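DNA translocase coupling protein (Clostridium perfringens, PDB 6O1X) is a membrane-associated coupling protein of plasmid conjugation that binds ATP and probably DNA, consistent with a role as an FtsK/SpoIIIE-type DNA translocase. Local coordinates at residues K142-R147 and A340-D345. Sequence-based numbering, arbitrary orientation.
Sequences KSVILR and AFYFDD. With AGS (phosphothiophosphoric acid-adenylate ester), chain E.
One phosphate oxygen of the bound ATP analogue, AGS O2B, takes two backbone amides from the start of helix 142-155: Val144 N at 2.7 Å and Ser143 N at 3.2 Å, both weak, bent bonds. This is the P-loop (Walker A) arrangement of the FtsK/SpoIIIE-family ATPase domain, a part of the longer membrane protein; Lys142 NZ lies 3.1 Å from AGS O2G and donates a hydrogen bond to Ser143 OG. Val144 straddles nucleotide and loop. Its CG1 comes within 3.4 Å of Phe343 N because chi1 (154°) swings that branch opposite the backbone N, and CG2, beside its own N, stays against the phosphate.

Segment 340-345 holds the other end of the ligand. Ala340, closing strand 334-340, accepts from AGS N6 through its O at 3.0 Å in a fairly straight bond (160°), and the ring of Tyr342 lies against the purine, its CD1 3.3 Å from AGS C5. The ribose O2' gives a weak hydrogen bond to Tyr342 OH. Between them, the two segments therefore grip phosphate, sugar and base.

Farther along the helix, Arg147 and Asp345 meet at about a right angle. Asp345 OD2 sits over one face of the guanidinium, 3.5 Å from Arg147 NE, with no N-H aimed at it, so the salt bridge rests on charge alone; Ser143 O faces the other side. Directed bonds come from elsewhere: Arg147 NH1 to Glu170 O, and Asp345 OD1 with Tyr175 OH. Phe343 turns a ring face to Arg147 O, and its ring meets those of Trp100 and Trp151.

The loop leaves strand 334-340 of the mixed sheet, passes the first turns of helix 142-155, and enters helix 345-348 with Asp344 as N-cap; Ile145 and Ala340 pack together, both touching Phe327 of strand 326-331.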
# COMPACT_ATOMS: atom_id res chain seq x y z
N LYS A 142 -6.55 -2.46 3.52
CA LYS A 142 -5.87 -1.27 3.02
C LYS A 142 -6.06 -0.05 3.94
O LYS A 142 -5.27 0.88 3.86
CB LYS A 142 -6.28 -0.97 1.56
CG LYS A 142 -7.71 -0.45 1.37
CD LYS A 142 -7.77 1.09 1.28
CE LYS A 142 -9.17 1.63 1.06
NZ LYS A 142 -10.12 1.24 2.16
N SER A 143 -7.09 -0.05 4.80
CA SER A 143 -7.38 1.03 5.75
C SER A 143 -6.69 0.76 7.06
O SER A 143 -6.45 1.70 7.80
CB SER A 143 -8.88 1.16 5.99
OG SER A 143 -9.52 1.85 4.93
N VAL A 144 -6.39 -0.52 7.36
CA VAL A 144 -5.68 -0.96 8.57
C VAL A 144 -4.28 -0.31 8.49
O VAL A 144 -3.81 0.25 9.48
CB VAL A 144 -5.65 -2.53 8.65
CG1 VAL A 144 -4.46 -3.05 9.45
CG2 VAL A 144 -6.95 -3.09 9.21
N ILE A 145 -3.67 -0.31 7.28
CA ILE A 145 -2.36 0.30 6.99
C ILE A 145 -2.36 1.79 7.30
O ILE A 145 -1.47 2.27 7.98
CB ILE A 145 -1.86 -0.00 5.54
CG1 ILE A 145 -1.84 -1.52 5.30
CG2 ILE A 145 -0.46 0.62 5.28
CD1 ILE A 145 -1.73 -1.90 3.88
N LEU A 146 -3.39 2.49 6.87
CA LEU A 146 -3.50 3.93 7.13
C LEU A 146 -3.66 4.23 8.62
O LEU A 146 -2.98 5.12 9.13
CB LEU A 146 -4.59 4.58 6.27
CG LEU A 146 -4.40 4.42 4.76
CD1 LEU A 146 -5.51 5.07 4.02
CD2 LEU A 146 -3.09 5.02 4.31
N ARG A 147 -4.47 3.45 9.33
CA ARG A 147 -4.65 3.62 10.78
C ARG A 147 -3.36 3.25 11.55
O ARG A 147 -3.07 3.87 12.56
CB ARG A 147 -5.90 2.87 11.29
CG ARG A 147 -7.20 3.45 10.70
CD ARG A 147 -8.46 2.82 11.27
NE ARG A 147 -8.49 1.38 11.00
CZ ARG A 147 -9.51 0.74 10.45
NH1 ARG A 147 -10.61 1.40 10.09
NH2 ARG A 147 -9.44 -0.57 10.23
N ALA A 340 1.66 -6.66 5.54
CA ALA A 340 1.28 -5.51 6.36
C ALA A 340 1.02 -5.93 7.79
O ALA A 340 0.41 -6.98 8.02
CB ALA A 340 0.04 -4.84 5.79
N PHE A 341 1.43 -5.08 8.76
CA PHE A 341 1.13 -5.31 10.17
C PHE A 341 -0.36 -5.23 10.33
O PHE A 341 -1.04 -4.47 9.63
CB PHE A 341 1.76 -4.27 11.11
CG PHE A 341 3.26 -4.21 11.11
CD1 PHE A 341 4.02 -5.30 11.50
CD2 PHE A 341 3.92 -3.02 10.81
CE1 PHE A 341 5.43 -5.24 11.50
CE2 PHE A 341 5.32 -2.94 10.84
CZ PHE A 341 6.06 -4.05 11.18
N TYR A 342 -0.87 -6.07 11.19
CA TYR A 342 -2.27 -6.04 11.47
C TYR A 342 -2.42 -5.13 12.67
O TYR A 342 -1.98 -5.45 13.80
CB TYR A 342 -2.84 -7.44 11.71
CG TYR A 342 -4.34 -7.41 11.91
CD1 TYR A 342 -5.16 -6.67 11.07
CD2 TYR A 342 -4.94 -8.12 12.95
CE1 TYR A 342 -6.54 -6.66 11.23
CE2 TYR A 342 -6.32 -8.09 13.14
CZ TYR A 342 -7.12 -7.36 12.27
OH TYR A 342 -8.48 -7.34 12.42
N PHE A 343 -2.99 -3.95 12.39
CA PHE A 343 -3.32 -2.95 13.39
C PHE A 343 -4.81 -3.13 13.69
O PHE A 343 -5.68 -2.78 12.88
CB PHE A 343 -3.01 -1.52 12.90
CG PHE A 343 -3.18 -0.48 13.98
CD1 PHE A 343 -2.17 -0.26 14.91
CD2 PHE A 343 -4.35 0.27 14.08
CE1 PHE A 343 -2.33 0.69 15.91
CE2 PHE A 343 -4.50 1.22 15.09
CZ PHE A 343 -3.49 1.42 16.00
N ASP A 344 -5.07 -3.75 14.82
CA ASP A 344 -6.39 -4.05 15.34
C ASP A 344 -6.73 -2.96 16.32
O ASP A 344 -6.12 -2.90 17.38
CB ASP A 344 -6.33 -5.41 16.06
CG ASP A 344 -7.65 -5.97 16.53
OD1 ASP A 344 -8.54 -5.16 16.93
OD2 ASP A 344 -7.80 -7.21 16.55
N ASP A 345 -7.70 -2.12 15.98
CA ASP A 345 -8.19 -1.00 16.78
C ASP A 345 -8.50 -1.34 18.23
O ASP A 345 -8.12 -0.59 19.12
CB ASP A 345 -9.44 -0.40 16.12
CG ASP A 345 -9.13 0.61 15.05
OD1 ASP A 345 -8.12 1.32 15.19
OD2 ASP A 345 -9.91 0.70 14.09
PG AGS E . -11.28 -2.32 3.96
S1G AGS E . -12.80 -3.39 4.39
O2G AGS E . -11.57 -0.76 3.98
O3G AGS E . -10.54 -2.42 2.58
PB AGS E . -9.98 -2.45 6.60
O1B AGS E . -10.98 -1.57 7.25
O2B AGS E . -8.56 -2.03 6.79
O3B AGS E . -10.15 -2.60 5.02
PA AGS E . -10.99 -4.82 8.08
O1A AGS E . -10.24 -5.17 9.31
O2A AGS E . -12.33 -4.09 8.22
O3A AGS E . -10.08 -3.96 7.09
O5' AGS E . -11.31 -6.17 7.29
C5' AGS E . -10.25 -6.92 6.66
C4' AGS E . -10.23 -8.36 7.12
O4' AGS E . -8.93 -8.92 6.87
C3' AGS E . -10.53 -8.66 8.59
O3' AGS E . -11.20 -9.90 8.77
C2' AGS E . -9.13 -8.61 9.24
O2' AGS E . -9.00 -9.52 10.33
C1' AGS E . -8.20 -9.03 8.09
N9 AGS E . -6.98 -8.24 7.98
C8 AGS E . -6.87 -6.92 7.61
N7 AGS E . -5.63 -6.49 7.56
C5 AGS E . -4.88 -7.59 7.93
C6 AGS E . -3.49 -7.78 8.14
N6 AGS E . -2.58 -6.82 7.99
N1 AGS E . -3.07 -9.00 8.55
C2 AGS E . -3.98 -9.96 8.74
N3 AGS E . -5.31 -9.90 8.59
C4 AGS E . -5.70 -8.68 8.19